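Uncharacterized protein (Shewanella oneidensis, PDB 2RB6) is of unknown function but belongs to the YgdI/YgdR-like lipoproteins and folds as a small SH3-like beta domain, probably tethered to the cell membrane. Local coordinates at residues S3-M7 with T16-P21; T27-L31 with M41-V47. All blocks are in the same frame, centred on the assembly; numbering follows the deposited sequence.

Overall arrangement
Both contacts join antiparallel hairpin strands of one small SH3-like domain, but in different three-stranded sheets. Interaction 1 pairs strand 4-9 with strand 14-17 and follows the chain to Pro21. It is partly buried, with its centre about 5 Å from the centre of the chain. Interaction 2 pairs strand 29-33 with strand 39-43 and lies at the surface, about 9 Å from that centre. The first is built on a tyrosine ring with a lysine backbone carbon over one face and a proline beside it; the second has selenomethionines on one face and Tyr30 with Ile42 on the other. Met7 links them: its CE packs on Tyr30, Ile42 and Val47.

Interaction 1: S3-M7 with T16-P21; sequences SQYIM and TSDSKP
Tyr5 lies over the chain that leaves strand 14-17. Lys20 CA sits over the centre of one ring face, 3.7 Å from the centroid, in a CH-pi contact. The aliphatic part of Lys20 continues past the phenol, with its CB 3.6 Å from Tyr5 OH. One water then bridges Tyr5 OH and Lys20 NZ, lying in the plane of the ring at its edge. Pro21 CD approaches Tyr5 CD2 obliquely at 3.9 Å. Further along, the Pro21 ring meets the selenomethionine Met7, whose SE is 4.0 Å from Pro21 CB. Strands 4-9 and 14-17 form an antiparallel beta hairpin of the SH3-like domain, and Tyr5 is set in place by a hydrogen-bonded pair with Ser17. Tyr5 N donates to Ser17 O at 2.8 Å, and Ser17 N returns a bond to Tyr5 O at 2.8 Å. Tyr5 O has a second donor, Gln4 NE2 at 3.1 Å, which arrives from the opposite face of the carbonyl plane. The Gln4 chain reaches it by bending at CB-CG (chi2 67°). On the other side of the sheet, Ile6 and Thr16 lie side by side, with Ile6 CG1 3.8 Å from Thr16 CG2. Ser17 OG is hydrogen-bonded to Tyr33 O, outside the hairpin. Strand 4-9 is the middle strand of its sheet, between 14-17 and 47-53. Pro21 touches Ile50 of strand 47-53 and Tyr30 of strand 29-33, and so lies between the two sheets.

Interaction 2: T27-L31 with M41-V47; sequences TGMYL and MIKQEDV
Tyr30 and Ile42 form an antiparallel hydrogen-bonded pair of a beta hairpin, flanked by the non-hydrogen-bonded pairs Met29-Lys43 and Leu31-Met41. The hairpin belongs to the SH3-like fold, and the N-to-C directions of segments 29-31 and 41-43 are 148° apart. Tyr30 N donates almost straight to Ile42 O at 2.8 Å. The return bond, from Ile42 N to Tyr30 O, is longer at 3.3 Å. Gly28 and Met29 form a G1 beta bulge opposite Asp24, with Gly28 at positive phi. Gly28 O accepts from Gln44 N at 2.7 Å, where the strand passes into the 3-10 turn 44-46. That turn leads into strand 47-53 of the other sheet. On one face, the selenomethionines Met29 and Met41 cross at about a right angle, their SE atoms 3.8 Å apart. Leu31 lies alongside Met41, its CD2 reaching CG of that residue. Met29 CE meets the folded end of Lys43. On the other face, Tyr30 CB packs on Ile42 CG2 at 3.5 Å. Leu23 of strand 22-24 also touches Tyr30 and Gln44. Gln44 runs beside the Tyr30 ring and points the same way. With CG anti to the backbone N (chi1 -156°), CG comes beside Tyr30 CE2. The bend at chi2 then brings the amide to the ring, the two planes 66° apart. Gln44 NE2 meets the ring at its edge, in plane, 3.5 Å from Tyr30 CE2.

Interaction 1: S3-M7 with T16-P21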
ATOM      1  N   SER A   3       5.155 -10.048  -5.266  1.00 37.49           N
ATOM      2  CA  SER A   3       4.415  -9.011  -5.982  1.00 35.02           C
ATOM      3  C   SER A   3       4.823  -7.633  -5.479  1.00 33.37           C
ATOM      4  O   SER A   3       5.286  -7.484  -4.351  1.00 34.45           O
ATOM      5  CB  SER A   3       2.902  -9.193  -5.802  1.00 35.00           C
ATOM      6  OG  SER A   3       2.349  -9.999  -6.824  1.00 34.30           O
ATOM      7  N   GLN A   4       4.653  -6.629  -6.326  1.00 31.16           N
ATOM      8  CA  GLN A   4       5.003  -5.265  -5.979  1.00 31.08           C
ATOM      9  C   GLN A   4       3.709  -4.480  -5.810  1.00 30.51           C
ATOM     10  O   GLN A   4       2.815  -4.547  -6.652  1.00 32.17           O
ATOM     11  CB  GLN A   4       5.877  -4.661  -7.088  1.00 30.81           C
ATOM     12  CG  GLN A   4       6.167  -3.159  -6.993  1.00 31.90           C
ATOM     13  CD  GLN A   4       7.032  -2.766  -5.797  1.00 33.56           C
ATOM     14  OE1 GLN A   4       8.140  -3.280  -5.618  1.00 34.30           O
ATOM     15  NE2 GLN A   4       6.533  -1.831  -4.984  1.00 30.08           N
ATOM     16  N   TYR A   5       3.596  -3.760  -4.703  1.00 30.01           N
ATOM     17  CA  TYR A   5       2.398  -2.986  -4.456  1.00 29.06           C
ATOM     18  C   TYR A   5       2.604  -1.494  -4.515  1.00 28.91           C
ATOM     19  O   TYR A   5       3.651  -0.976  -4.145  1.00 30.08           O
ATOM     20  CB  TYR A   5       1.766  -3.373  -3.120  1.00 26.38           C
ATOM     21  CG  TYR A   5       1.094  -4.714  -3.159  1.00 24.05           C
ATOM     22  CD1 TYR A   5       1.811  -5.886  -2.895  1.00 24.06           C
ATOM     23  CD2 TYR A   5      -0.258  -4.819  -3.465  1.00 24.12           C
ATOM     24  CE1 TYR A   5       1.191  -7.128  -2.935  1.00 23.44           C
ATOM     25  CE2 TYR A   5      -0.889  -6.058  -3.507  1.00 24.68           C
ATOM     26  CZ  TYR A   5      -0.163  -7.204  -3.238  1.00 25.24           C
ATOM     27  OH  TYR A   5      -0.807  -8.420  -3.240  1.00 27.53           O
ATOM     28  N   ILE A   6       1.572  -0.818  -4.998  1.00 28.98           N
ATOM     29  CA  ILE A   6       1.574   0.618  -5.141  1.00 29.56           C
ATOM     30  C   ILE A   6       0.183   1.130  -4.798  1.00 31.50           C
ATOM     31  O   ILE A   6      -0.825   0.575  -5.249  1.00 32.21           O
ATOM     32  CB  ILE A   6       1.918   1.025  -6.590  1.00 27.95           C
ATOM     33  CG1 ILE A   6       3.386   0.728  -6.885  1.00 26.58           C
ATOM     34  CG2 ILE A   6       1.602   2.485  -6.810  1.00 26.73           C
ATOM     35  CD1 ILE A   6       3.785   1.024  -8.317  1.00 27.46           C
HETATM   36  N   MSE A   7       0.145   2.181  -3.983  1.00 31.84           N
HETATM   37  CA  MSE A   7      -1.102   2.801  -3.573  1.00 32.15           C
HETATM   38  C   MSE A   7      -1.131   4.226  -4.108  1.00 32.07           C
HETATM   39  O   MSE A   7      -0.139   4.965  -4.020  1.00 28.61           O
HETATM   40  CB  MSE A   7      -1.197   2.848  -2.054  1.00 34.08           C
HETATM   41  CG  MSE A   7      -0.909   1.528  -1.380  1.00 38.82           C
HETATM   42 SE   MSE A   7      -0.967   1.673   0.559  1.00 47.04          SE
HETATM   43  CE  MSE A   7      -2.904   1.745   0.723  1.00 41.83           C
ATOM     44  N   THR A  16       4.775   3.020  -2.706  1.00 34.19           N
ATOM     45  CA  THR A  16       5.119   1.628  -2.984  1.00 32.61           C
ATOM     46  C   THR A  16       5.269   0.799  -1.704  1.00 31.77           C
ATOM     47  O   THR A  16       5.441   1.344  -0.618  1.00 32.12           O
ATOM     48  CB  THR A  16       6.436   1.528  -3.798  1.00 32.53           C
ATOM     49  OG1 THR A  16       7.538   1.988  -3.002  1.00 32.25           O
ATOM     50  CG2 THR A  16       6.346   2.372  -5.056  1.00 30.14           C
ATOM     51  N   SER A  17       5.193  -0.522  -1.850  1.00 33.05           N
ATOM     52  CA  SER A  17       5.314  -1.468  -0.739  1.00 33.14           C
ATOM     53  C   SER A  17       5.556  -2.876  -1.292  1.00 34.18           C
ATOM     54  O   SER A  17       5.029  -3.230  -2.348  1.00 33.32           O
ATOM     55  CB  SER A  17       4.034  -1.462   0.101  1.00 32.77           C
ATOM     56  OG  SER A  17       4.109  -2.416   1.145  1.00 34.12           O
ATOM     57  N   ASP A  18       6.343  -3.687  -0.590  1.00 36.98           N
ATOM     58  CA  ASP A  18       6.605  -5.046  -1.077  1.00 39.71           C
ATOM     59  C   ASP A  18       5.628  -6.078  -0.502  1.00 38.42           C
ATOM     60  O   ASP A  18       5.691  -7.260  -0.846  1.00 39.45           O
ATOM     61  CB  ASP A  18       8.063  -5.455  -0.799  1.00 42.09           C
ATOM     62  CG  ASP A  18       9.072  -4.668  -1.651  1.00 45.90           C
ATOM     63  OD1 ASP A  18       8.997  -4.727  -2.903  1.00 45.56           O
ATOM     64  OD2 ASP A  18       9.946  -3.994  -1.064  1.00 47.75           O
ATOM     65  N   SER A  19       4.723  -5.619   0.364  1.00 37.14           N
ATOM     66  CA  SER A  19       3.701  -6.479   0.969  1.00 35.14           C
ATOM     67  C   SER A  19       2.330  -5.882   0.709  1.00 33.59           C
ATOM     68  O   SER A  19       2.178  -4.667   0.587  1.00 32.01           O
ATOM     69  CB  SER A  19       3.872  -6.590   2.489  1.00 34.81           C
ATOM     70  OG  SER A  19       5.120  -7.149   2.850  1.00 36.06           O
ATOM     71  N   LYS A  20       1.335  -6.753   0.634  1.00 32.33           N
ATOM     72  CA  LYS A  20      -0.038  -6.342   0.422  1.00 32.88           C
ATOM     73  C   LYS A  20      -0.505  -5.504   1.624  1.00 33.49           C
ATOM     74  O   LYS A  20      -0.451  -5.958   2.770  1.00 33.35           O
ATOM     75  CB  LYS A  20      -0.910  -7.593   0.263  1.00 32.28           C
ATOM     76  CG  LYS A  20      -2.399  -7.339   0.128  1.00 32.77           C
ATOM     77  CD  LYS A  20      -3.180  -8.647   0.124  1.00 31.72           C
ATOM     78  CE  LYS A  20      -4.689  -8.399   0.181  1.00 32.39           C
ATOM     79  NZ  LYS A  20      -5.214  -7.686  -1.025  1.00 34.43           N
ATOM     80  N   PRO A  21      -0.938  -4.257   1.382  1.00 34.80           N
ATOM     81  CA  PRO A  21      -1.402  -3.419   2.493  1.00 36.32           C
ATOM     82  C   PRO A  21      -2.643  -4.057   3.126  1.00 38.27           C
ATOM     83  O   PRO A  21      -3.565  -4.493   2.424  1.00 38.71           O
ATOM     84  CB  PRO A  21      -1.680  -2.061   1.824  1.00 34.20           C
ATOM     85  CG  PRO A  21      -2.030  -2.425   0.421  1.00 34.68           C
ATOM     86  CD  PRO A  21      -1.061  -3.551   0.092  1.00 35.23           C
TER
HETATM   87  O   HOH W   1      -3.796  -8.672  -3.563  1.00 15.42           O

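Interaction 2: T27-L31 with M41-V47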
ATOM      1  N   THR A  27     -10.060   1.319  12.433  1.00 40.69           N
ATOM      2  CA  THR A  27      -9.578   2.687  12.261  1.00 40.38           C
ATOM      3  C   THR A  27      -9.647   3.201  10.824  1.00 40.63           C
ATOM      4  O   THR A  27      -9.310   4.358  10.567  1.00 40.12           O
ATOM      5  CB  THR A  27      -8.117   2.813  12.696  1.00 40.52           C
ATOM      6  OG1 THR A  27      -7.313   1.953  11.881  1.00 41.62           O
ATOM      7  CG2 THR A  27      -7.948   2.434  14.150  1.00 38.85           C
ATOM      8  N   GLY A  28     -10.077   2.359   9.891  1.00 40.47           N
ATOM      9  CA  GLY A  28     -10.126   2.791   8.505  1.00 41.94           C
ATOM     10  C   GLY A  28      -8.722   3.187   8.048  1.00 43.28           C
ATOM     11  O   GLY A  28      -8.538   4.115   7.250  1.00 43.11           O
HETATM   12  N   MSE A  29      -7.730   2.470   8.572  1.00 42.99           N
HETATM   13  CA  MSE A  29      -6.323   2.703   8.265  1.00 41.68           C
HETATM   14  C   MSE A  29      -5.699   1.545   7.491  1.00 38.71           C
HETATM   15  O   MSE A  29      -5.920   0.382   7.823  1.00 36.55           O
HETATM   16  CB  MSE A  29      -5.534   2.885   9.568  1.00 44.90           C
HETATM   17  CG  MSE A  29      -5.872   4.124  10.360  1.00 49.56           C
HETATM   18 SE   MSE A  29      -5.005   5.682   9.635  1.00 58.73          SE
HETATM   19  CE  MSE A  29      -5.765   7.016  10.813  1.00 53.38           C
ATOM     20  N   TYR A  30      -4.918   1.862   6.461  1.00 36.52           N
ATOM     21  CA  TYR A  30      -4.228   0.828   5.689  1.00 35.16           C
ATOM     22  C   TYR A  30      -2.797   0.730   6.209  1.00 33.36           C
ATOM     23  O   TYR A  30      -2.062   1.717   6.219  1.00 32.48           O
ATOM     24  CB  TYR A  30      -4.188   1.176   4.194  1.00 36.37           C
ATOM     25  CG  TYR A  30      -5.257   0.509   3.348  1.00 38.39           C
ATOM     26  CD1 TYR A  30      -5.213  -0.862   3.080  1.00 38.95           C
ATOM     27  CD2 TYR A  30      -6.317   1.249   2.821  1.00 38.58           C
ATOM     28  CE1 TYR A  30      -6.195  -1.477   2.307  1.00 39.22           C
ATOM     29  CE2 TYR A  30      -7.306   0.645   2.051  1.00 40.55           C
ATOM     30  CZ  TYR A  30      -7.241  -0.716   1.799  1.00 41.35           C
ATOM     31  OH  TYR A  30      -8.223  -1.308   1.039  1.00 43.59           O
ATOM     32  N   LEU A  31      -2.413  -0.459   6.660  1.00 31.78           N
ATOM     33  CA  LEU A  31      -1.061  -0.684   7.155  1.00 30.40           C
ATOM     34  C   LEU A  31      -0.249  -1.294   6.020  1.00 31.29           C
ATOM     35  O   LEU A  31      -0.739  -2.152   5.274  1.00 30.39           O
ATOM     36  CB  LEU A  31      -1.062  -1.636   8.356  1.00 29.01           C
ATOM     37  CG  LEU A  31      -1.290  -1.110   9.784  1.00 31.08           C
ATOM     38  CD1 LEU A  31      -0.013  -0.467  10.320  1.00 27.98           C
ATOM     39  CD2 LEU A  31      -2.450  -0.119   9.805  1.00 30.28           C
HETATM   40  N   MSE A  41       1.250   4.042   8.274  1.00 44.90           N
HETATM   41  CA  MSE A  41      -0.187   4.161   8.108  1.00 45.28           C
HETATM   42  C   MSE A  41      -0.631   5.198   7.097  1.00 42.85           C
HETATM   43  O   MSE A  41       0.042   6.201   6.877  1.00 43.19           O
HETATM   44  CB  MSE A  41      -0.813   4.500   9.455  1.00 49.70           C
HETATM   45  CG  MSE A  41      -1.820   3.498   9.970  1.00 54.90           C
HETATM   46 SE   MSE A  41      -2.354   3.964  11.774  1.00 60.96          SE
HETATM   47  CE  MSE A  41      -1.182   2.727  12.705  1.00 58.14           C
ATOM     48  N   ILE A  42      -1.790   4.944   6.503  1.00 40.41           N
ATOM     49  CA  ILE A  42      -2.391   5.839   5.525  1.00 39.10           C
ATOM     50  C   ILE A  42      -3.900   5.623   5.653  1.00 38.71           C
ATOM     51  O   ILE A  42      -4.359   4.486   5.775  1.00 38.80           O
ATOM     52  CB  ILE A  42      -1.901   5.505   4.081  1.00 39.89           C
ATOM     53  CG1 ILE A  42      -2.520   6.467   3.063  1.00 38.66           C
ATOM     54  CG2 ILE A  42      -2.251   4.067   3.719  1.00 40.27           C
ATOM     55  CD1 ILE A  42      -1.977   7.861   3.109  1.00 38.19           C
ATOM     56  N   LYS A  43      -4.667   6.711   5.659  1.00 38.49           N
ATOM     57  CA  LYS A  43      -6.121   6.624   5.787  1.00 37.97           C
ATOM     58  C   LYS A  43      -6.756   5.948   4.570  1.00 37.85           C
ATOM     59  O   LYS A  43      -6.354   6.194   3.437  1.00 37.79           O
ATOM     60  CB  LYS A  43      -6.723   8.024   5.970  1.00 38.86           C
ATOM     61  CG  LYS A  43      -6.156   8.823   7.142  1.00 40.19           C
ATOM     62  CD  LYS A  43      -6.949  10.106   7.397  1.00 39.20           C
ATOM     63  CE  LYS A  43      -8.397   9.801   7.777  1.00 40.85           C
ATOM     64  NZ  LYS A  43      -8.497   8.981   9.020  1.00 42.58           N
ATOM     65  N   GLN A  44      -7.757   5.109   4.817  1.00 37.73           N
ATOM     66  CA  GLN A  44      -8.449   4.380   3.760  1.00 38.64           C
ATOM     67  C   GLN A  44      -9.019   5.347   2.726  1.00 39.62           C
ATOM     68  O   GLN A  44      -8.823   5.178   1.518  1.00 38.72           O
ATOM     69  CB  GLN A  44      -9.574   3.550   4.379  1.00 42.81           C
ATOM     70  CG  GLN A  44      -9.999   2.341   3.577  1.00 48.61           C
ATOM     71  CD  GLN A  44     -10.787   2.708   2.341  1.00 53.57           C
ATOM     72  OE1 GLN A  44     -11.893   3.245   2.430  1.00 56.16           O
ATOM     73  NE2 GLN A  44     -10.217   2.428   1.174  1.00 55.41           N
ATOM     74  N   GLU A  45      -9.716   6.369   3.216  1.00 40.31           N
ATOM     75  CA  GLU A  45     -10.327   7.381   2.367  1.00 40.32           C
ATOM     76  C   GLU A  45      -9.326   8.152   1.501  1.00 39.37           C
ATOM     77  O   GLU A  45      -9.709   8.748   0.495  1.00 39.26           O
ATOM     78  CB  GLU A  45     -11.103   8.369   3.230  1.00 43.86           C
ATOM     79  CG  GLU A  45     -10.271   8.996   4.323  1.00 48.68           C
ATOM     80  CD  GLU A  45     -10.996  10.121   5.041  1.00 52.24           C
ATOM     81  OE1 GLU A  45     -12.158   9.911   5.451  1.00 51.82           O
ATOM     82  OE2 GLU A  45     -10.396  11.211   5.201  1.00 54.67           O
ATOM     83  N   ASP A  46      -8.053   8.150   1.889  1.00 36.96           N
ATOM     84  CA  ASP A  46      -7.025   8.858   1.123  1.00 35.22           C
ATOM     85  C   ASP A  46      -6.529   8.006  -0.049  1.00 35.35           C
ATOM     86  O   ASP A  46      -5.849   8.512  -0.956  1.00 35.41           O
ATOM     87  CB  ASP A  46      -5.832   9.208   2.026  1.00 35.62           C
ATOM     88  CG  ASP A  46      -6.009  10.538   2.767  1.00 35.54           C
ATOM     89  OD1 ASP A  46      -7.145  10.858   3.182  1.00 32.97           O
ATOM     90  OD2 ASP A  46      -4.998  11.254   2.951  1.00 35.39           O
ATOM     91  N   VAL A  47      -6.871   6.718  -0.033  1.00 32.53           N
ATOM     92  CA  VAL A  47      -6.436   5.790  -1.076  1.00 29.19           C
ATOM     93  C   VAL A  47      -7.485   5.575  -2.169  1.00 29.40           C
ATOM     94  O   VAL A  47      -8.603   5.154  -1.892  1.00 29.89           O
ATOM     95  CB  VAL A  47      -6.062   4.427  -0.446  1.00 27.23           C
ATOM     96  CG1 VAL A  47      -5.628   3.437  -1.525  1.00 25.00           C
ATOM     97  CG2 VAL A  47      -4.961   4.626   0.578  1.00 21.98           C
TER